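DUF1780 domain-containing protein (Pseudomonas aeruginosa, PDB 1Y0K) is of unknown function but belongs to a family of the PD-(D/E)XK nuclease clan and may be an endonuclease. Local coordinates at residues D19-A24 / V69-D74; Q56-L61 / G137-L142. One frame throughout, in Å; residues are numbered along the deposited sequence.

Contact 1 of 2, residues D19-A24 / V69-D74; sequences DFLSNA and VFFVLD
Leu-21, near the end of helix 3-23, packs against Phe-71 and Leu-73 of strand 65-73, a helix-on-sheet contact in what is probably the alpha/beta core of a PD-(D/E)XK nuclease fold. The contact is wholly apolar between the two segments, and the nearest CA atoms, those of Leu-21 and Phe-71, are 9.6 Å apart, so it is the side chains that bridge the gap. Both methyls of Leu-21 come obliquely onto the CD2-CE2 bond of the aromatic ring: CD2 comes within 3.7 Å of Phe-71 CE2, while CD1 stands 3.9 Å from Phe-71 CD2. With CG anti to its own carbonyl carbon (chi1 -62°), Phe-71 holds its ring out from the sheet to receive them. Phe-144 of the neighbouring strand and Trp-32 of helix 26-40 also touch Leu-21, completing a small hydrophobic cluster.

No polar bond crosses between the segments. Ser-22 OG donates to Asp-19 O at 3.1 Å, reaching it from above the carbonyl plane, while Leu-21 O accepts a hydrogen bond from Arg-29 NH1, which links this part of the helix to helix 26-40. At the more exposed margin, Leu-21 CD1 lies 4.3 Å from Leu-73 CD2.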
loop_
_atom_site.group_PDB
_atom_site.type_symbol
_atom_site.label_atom_id
_atom_site.label_comp_id
_atom_site.label_asym_id
_atom_site.label_seq_id
_atom_site.Cartn_x
_atom_site.Cartn_y
_atom_site.Cartn_z
ATOM N N ASP A 19 -6.360 -3.478 -14.988
ATOM C CA ASP A 19 -5.961 -3.988 -16.301
ATOM C C ASP A 19 -4.446 -4.148 -16.381
ATOM O O ASP A 19 -3.954 -5.169 -16.857
ATOM C CB ASP A 19 -6.504 -3.099 -17.420
ATOM C CG ASP A 19 -8.014 -3.214 -17.570
ATOM O OD1 ASP A 19 -8.594 -4.200 -17.062
ATOM O OD2 ASP A 19 -8.630 -2.323 -18.198
ATOM N N PHE A 20 -3.713 -3.164 -15.869
ATOM C CA PHE A 20 -2.253 -3.268 -15.796
ATOM C C PHE A 20 -1.767 -4.418 -14.904
ATOM O O PHE A 20 -0.897 -5.205 -15.309
ATOM C CB PHE A 20 -1.607 -1.954 -15.338
ATOM C CG PHE A 20 -0.166 -2.115 -14.931
ATOM C CD1 PHE A 20 0.835 -2.225 -15.897
ATOM C CD2 PHE A 20 0.185 -2.220 -13.587
ATOM C CE1 PHE A 20 2.165 -2.406 -15.527
ATOM C CE2 PHE A 20 1.514 -2.406 -13.211
ATOM C CZ PHE A 20 2.504 -2.490 -14.182
ATOM N N LEU A 21 -2.313 -4.513 -13.693
ATOM C CA LEU A 21 -1.849 -5.511 -12.723
ATOM C C LEU A 21 -2.106 -6.936 -13.197
ATOM O O LEU A 21 -1.266 -7.820 -13.016
ATOM C CB LEU A 21 -2.497 -5.306 -11.351
ATOM C CG LEU A 21 -2.235 -4.004 -10.592
ATOM C CD1 LEU A 21 -3.091 -3.965 -9.338
ATOM C CD2 LEU A 21 -0.744 -3.816 -10.259
ATOM N N SER A 22 -3.263 -7.148 -13.817
ATOM C CA SER A 22 -3.666 -8.486 -14.242
ATOM C C SER A 22 -2.761 -9.016 -15.358
ATOM O O SER A 22 -2.687 -10.226 -15.575
ATOM C CB SER A 22 -5.137 -8.491 -14.676
ATOM O OG SER A 22 -5.305 -7.733 -15.862
ATOM N N ASN A 23 -2.053 -8.118 -16.038
ATOM C CA ASN A 23 -1.182 -8.507 -17.151
ATOM C C ASN A 23 0.320 -8.387 -16.868
ATOM O O ASN A 23 1.145 -8.825 -17.673
ATOM C CB ASN A 23 -1.549 -7.716 -18.412
ATOM C CG ASN A 23 -2.952 -8.038 -18.918
ATOM O OD1 ASN A 23 -3.734 -7.135 -19.218
ATOM N ND2 ASN A 23 -3.275 -9.324 -19.007
ATOM N N ALA A 24 0.669 -7.794 -15.728
ATOM C CA ALA A 24 2.071 -7.571 -15.364
ATOM C C ALA A 24 2.708 -8.843 -14.811
ATOM O O ALA A 24 2.010 -9.716 -14.296
ATOM C CB ALA A 24 2.177 -6.445 -14.348
ATOM N N VAL A 69 5.049 -6.750 -0.379
ATOM C CA VAL A 69 3.986 -6.108 -1.164
ATOM C C VAL A 69 2.771 -7.019 -1.300
ATOM O O VAL A 69 2.900 -8.198 -1.652
ATOM C CB VAL A 69 4.521 -5.710 -2.557
ATOM C CG1 VAL A 69 3.401 -5.161 -3.449
ATOM C CG2 VAL A 69 5.652 -4.680 -2.392
ATOM N N PHE A 70 1.589 -6.485 -1.005
ATOM C CA PHE A 70 0.372 -7.260 -1.229
ATOM C C PHE A 70 -0.735 -6.404 -1.831
ATOM O O PHE A 70 -0.678 -5.179 -1.772
ATOM C CB PHE A 70 -0.072 -7.992 0.043
ATOM C CG PHE A 70 -0.534 -7.090 1.158
ATOM C CD1 PHE A 70 -1.896 -6.978 1.453
ATOM C CD2 PHE A 70 0.389 -6.386 1.941
ATOM C CE1 PHE A 70 -2.338 -6.172 2.515
ATOM C CE2 PHE A 70 -0.043 -5.556 3.001
ATOM C CZ PHE A 70 -1.406 -5.447 3.282
ATOM N N PHE A 71 -1.719 -7.067 -2.435
ATOM C CA PHE A 71 -2.776 -6.388 -3.180
ATOM C C PHE A 71 -4.119 -6.570 -2.511
ATOM O O PHE A 71 -4.488 -7.692 -2.115
ATOM C CB PHE A 71 -2.802 -6.874 -4.630
ATOM C CG PHE A 71 -1.529 -6.584 -5.369
ATOM C CD1 PHE A 71 -0.426 -7.436 -5.251
ATOM C CD2 PHE A 71 -1.421 -5.447 -6.168
ATOM C CE1 PHE A 71 0.778 -7.149 -5.914
ATOM C CE2 PHE A 71 -0.230 -5.158 -6.840
ATOM C CZ PHE A 71 0.866 -6.019 -6.709
ATOM N N VAL A 72 -4.819 -5.450 -2.358
ATOM C CA VAL A 72 -6.145 -5.393 -1.741
ATOM C C VAL A 72 -7.101 -4.907 -2.824
ATOM O O VAL A 72 -7.204 -3.710 -3.088
ATOM C CB VAL A 72 -6.162 -4.452 -0.514
ATOM C CG1 VAL A 72 -7.557 -4.428 0.144
ATOM C CG2 VAL A 72 -5.104 -4.884 0.508
ATOM N N LEU A 73 -7.760 -5.863 -3.471
ATOM C CA LEU A 73 -8.648 -5.573 -4.595
ATOM C C LEU A 73 -10.070 -6.045 -4.291
ATOM O O LEU A 73 -10.335 -6.582 -3.213
ATOM C CB LEU A 73 -8.112 -6.231 -5.879
ATOM C CG LEU A 73 -6.625 -6.043 -6.205
ATOM C CD1 LEU A 73 -6.201 -6.938 -7.369
ATOM C CD2 LEU A 73 -6.337 -4.591 -6.522
ATOM N N ASP A 74 -10.983 -5.819 -5.226
ATOM C CA ASP A 74 -12.352 -6.315 -5.077
ATOM C C ASP A 74 -12.899 -6.938 -6.363
ATOM O O ASP A 74 -14.075 -7.326 -6.416
ATOM C CB ASP A 74 -13.297 -5.228 -4.520
ATOM C CG ASP A 74 -13.464 -4.019 -5.448
ATOM O OD1 ASP A 74 -12.909 -3.973 -6.567
ATOM O OD2 ASP A 74 -14.188 -3.089 -5.039
#

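Contact 2 of 2, residues Q56-L61 / G137-L142; sequences QPPDVL and GELDLL
Leu-139 turns its side chain onto the consecutive rings of Pro-57 and Pro-58, and its two methyls do all the touching. From CB the chain rises toward the prolines, with CG anti to the carbonyl carbon (chi1 -60°). CB and CG carry the branch across, and the contact begins at the tips. CD1, which continues the extended line from CA (chi2 -180°), is 3.8 Å from Pro-57 CG and nearly as close to CB of the same ring. CD2 sits where the two rings join, about equally near Pro-57 CB, Pro-58 N and Pro-58 CB, the last at 3.9 Å. One methyl therefore reads the first proline alone, and the other fills the corner between both.

That corner is made by the backbone. The peptide bonds before Pro-57 and before Pro-58 are both cis, which folds the chain sharply and presents the two rings to the same leucine. Tyr-129 of helix 119-132 touches both Pro-57 and Leu-139, closing the patch from the helical layer, while Trp-169 packs on Leu-139.

Both segments run from this apolar meeting into the central sheet. Asp-59 and Val-60 together face Phe-67 in a classic beta bulge as strand 60-62 begins. Asp-140, at the start of strand 140-146, has its carboxylate held by Gly-66 N, Ser-171 OG and a salt bridge to Arg-170. Pro-58, Asp-59 and, on the next strand, Glu-68 recall the PD and (D/E) positions of the PD-(D/E)XK clan, with Phe-70 where the lysine would usually stand; this is consistent with a nuclease-like fold, although no catalytic role has been established for these residues.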
loop_
_atom_site.group_PDB
_atom_site.type_symbol
_atom_site.label_atom_id
_atom_site.label_comp_id
_atom_site.label_asym_id
_atom_site.label_seq_id
_atom_site.Cartn_x
_atom_site.Cartn_y
_atom_site.Cartn_z
ATOM N N GLN A 56 12.089 -14.888 0.124
ATOM C CA GLN A 56 10.871 -14.149 0.450
ATOM C C GLN A 56 10.327 -14.677 1.780
ATOM O O GLN A 56 10.374 -15.892 2.042
ATOM C CB GLN A 56 9.823 -14.287 -0.662
ATOM C CG GLN A 56 10.187 -13.611 -1.973
ATOM C CD GLN A 56 9.413 -14.174 -3.158
ATOM O OE1 GLN A 56 8.186 -14.287 -3.122
ATOM N NE2 GLN A 56 10.128 -14.519 -4.220
ATOM N N PRO A 57 9.827 -13.781 2.645
ATOM C CA PRO A 57 9.702 -12.329 2.485
ATOM C C PRO A 57 11.037 -11.631 2.769
ATOM O O PRO A 57 11.916 -12.235 3.394
ATOM C CB PRO A 57 8.679 -11.960 3.558
ATOM C CG PRO A 57 8.902 -12.983 4.647
ATOM C CD PRO A 57 9.328 -14.240 3.956
ATOM N N PRO A 58 11.185 -10.366 2.351
ATOM C CA PRO A 58 10.192 -9.548 1.644
ATOM C C PRO A 58 10.216 -9.762 0.126
ATOM O O PRO A 58 10.731 -10.782 -0.346
ATOM C CB PRO A 58 10.631 -8.126 1.994
ATOM C CG PRO A 58 12.144 -8.233 2.056
ATOM C CD PRO A 58 12.434 -9.617 2.592
ATOM N N ASP A 59 9.670 -8.803 -0.625
ATOM C CA ASP A 59 9.609 -8.887 -2.090
ATOM C C ASP A 59 10.611 -7.979 -2.775
ATOM O O ASP A 59 11.261 -8.381 -3.749
ATOM C CB ASP A 59 8.208 -8.541 -2.600
ATOM C CG ASP A 59 7.149 -9.497 -2.088
ATOM O OD1 ASP A 59 7.314 -10.731 -2.250
ATOM O OD2 ASP A 59 6.145 -9.016 -1.525
ATOM N N VAL A 60 10.715 -6.751 -2.278
ATOM C CA VAL A 60 11.526 -5.725 -2.914
ATOM C C VAL A 60 12.363 -5.002 -1.873
ATOM O O VAL A 60 11.828 -4.449 -0.905
ATOM C CB VAL A 60 10.638 -4.698 -3.677
ATOM C CG1 VAL A 60 11.487 -3.566 -4.258
ATOM C CG2 VAL A 60 9.821 -5.390 -4.778
ATOM N N LEU A 61 13.682 -5.008 -2.078
ATOM C CA LEU A 61 14.595 -4.238 -1.240
ATOM C C LEU A 61 14.822 -2.856 -1.834
ATOM O O LEU A 61 15.032 -2.716 -3.036
ATOM C CB LEU A 61 15.946 -4.957 -1.077
ATOM C CG LEU A 61 15.925 -6.434 -0.637
ATOM C CD1 LEU A 61 17.328 -7.044 -0.688
ATOM C CD2 LEU A 61 15.347 -6.585 0.758
ATOM N N GLY A 137 9.377 -8.248 12.375
ATOM C CA GLY A 137 9.942 -6.935 12.675
ATOM C C GLY A 137 10.986 -6.393 11.714
ATOM O O GLY A 137 11.476 -5.275 11.906
ATOM N N GLU A 138 11.330 -7.161 10.684
ATOM C CA GLU A 138 12.259 -6.680 9.658
ATOM C C GLU A 138 11.523 -6.340 8.360
ATOM O O GLU A 138 12.148 -5.962 7.362
ATOM C CB GLU A 138 13.380 -7.703 9.391
ATOM C CG GLU A 138 14.383 -7.836 10.554
ATOM C CD GLU A 138 15.216 -6.575 10.796
ATOM O OE1 GLU A 138 15.544 -5.862 9.828
ATOM O OE2 GLU A 138 15.556 -6.297 11.970
ATOM N N LEU A 139 10.196 -6.463 8.391
ATOM C CA LEU A 139 9.385 -6.322 7.181
ATOM C C LEU A 139 8.597 -5.019 7.161
ATOM O O LEU A 139 7.947 -4.650 8.143
ATOM C CB LEU A 139 8.424 -7.515 7.032
ATOM C CG LEU A 139 9.044 -8.921 6.932
ATOM C CD1 LEU A 139 7.954 -9.986 6.784
ATOM C CD2 LEU A 139 10.054 -9.023 5.785
ATOM N N ASP A 140 8.669 -4.341 6.024
ATOM C CA ASP A 140 7.899 -3.126 5.765
ATOM C C ASP A 140 6.746 -3.459 4.829
ATOM O O ASP A 140 6.935 -3.616 3.622
ATOM C CB ASP A 140 8.817 -2.085 5.136
ATOM C CG ASP A 140 10.041 -1.803 6.002
ATOM O OD1 ASP A 140 9.852 -1.416 7.174
ATOM O OD2 ASP A 140 11.184 -1.957 5.511
ATOM N N LEU A 141 5.554 -3.608 5.392
ATOM C CA LEU A 141 4.406 -4.027 4.597
ATOM C C LEU A 141 3.904 -2.870 3.745
ATOM O O LEU A 141 3.841 -1.731 4.210
ATOM C CB LEU A 141 3.285 -4.563 5.497
ATOM C CG LEU A 141 3.419 -6.028 5.973
ATOM C CD1 LEU A 141 2.850 -6.954 4.944
ATOM C CD2 LEU A 141 4.863 -6.457 6.308
ATOM N N LEU A 142 3.557 -3.180 2.500
ATOM C CA LEU A 142 3.078 -2.176 1.545
ATOM C C LEU A 142 1.900 -2.738 0.764
ATOM O O LEU A 142 2.066 -3.654 -0.047
ATOM C CB LEU A 142 4.199 -1.750 0.589
ATOM C CG LEU A 142 3.846 -0.704 -0.473
ATOM C CD1 LEU A 142 3.337 0.597 0.182
ATOM C CD2 LEU A 142 5.058 -0.426 -1.377
#

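Contacts 1 and 2 are centred about 18 Å apart and are joined through strand 65-73, which lies between strands 60-62 and 140-146 in the mixed sheet. On one flank Asp-59 OD2 is 2.8 Å from Val-69 N, a probable hydrogen bond from a side chain of contact 2 to the backbone of contact 1. On the other, Phe-70 N makes a probable sheet bond of 3.0 Å to Leu-142 O, and Phe-70 CE2 packs 3.8 Å from Leu-141 CD1. The segments of the two contacts alternate along the chain. No ligand marks a site, but Asp-59 of contact 2 and Glu-68, just before segment 69-74, have carboxylates close together, consistent with the acidic positions of the clan.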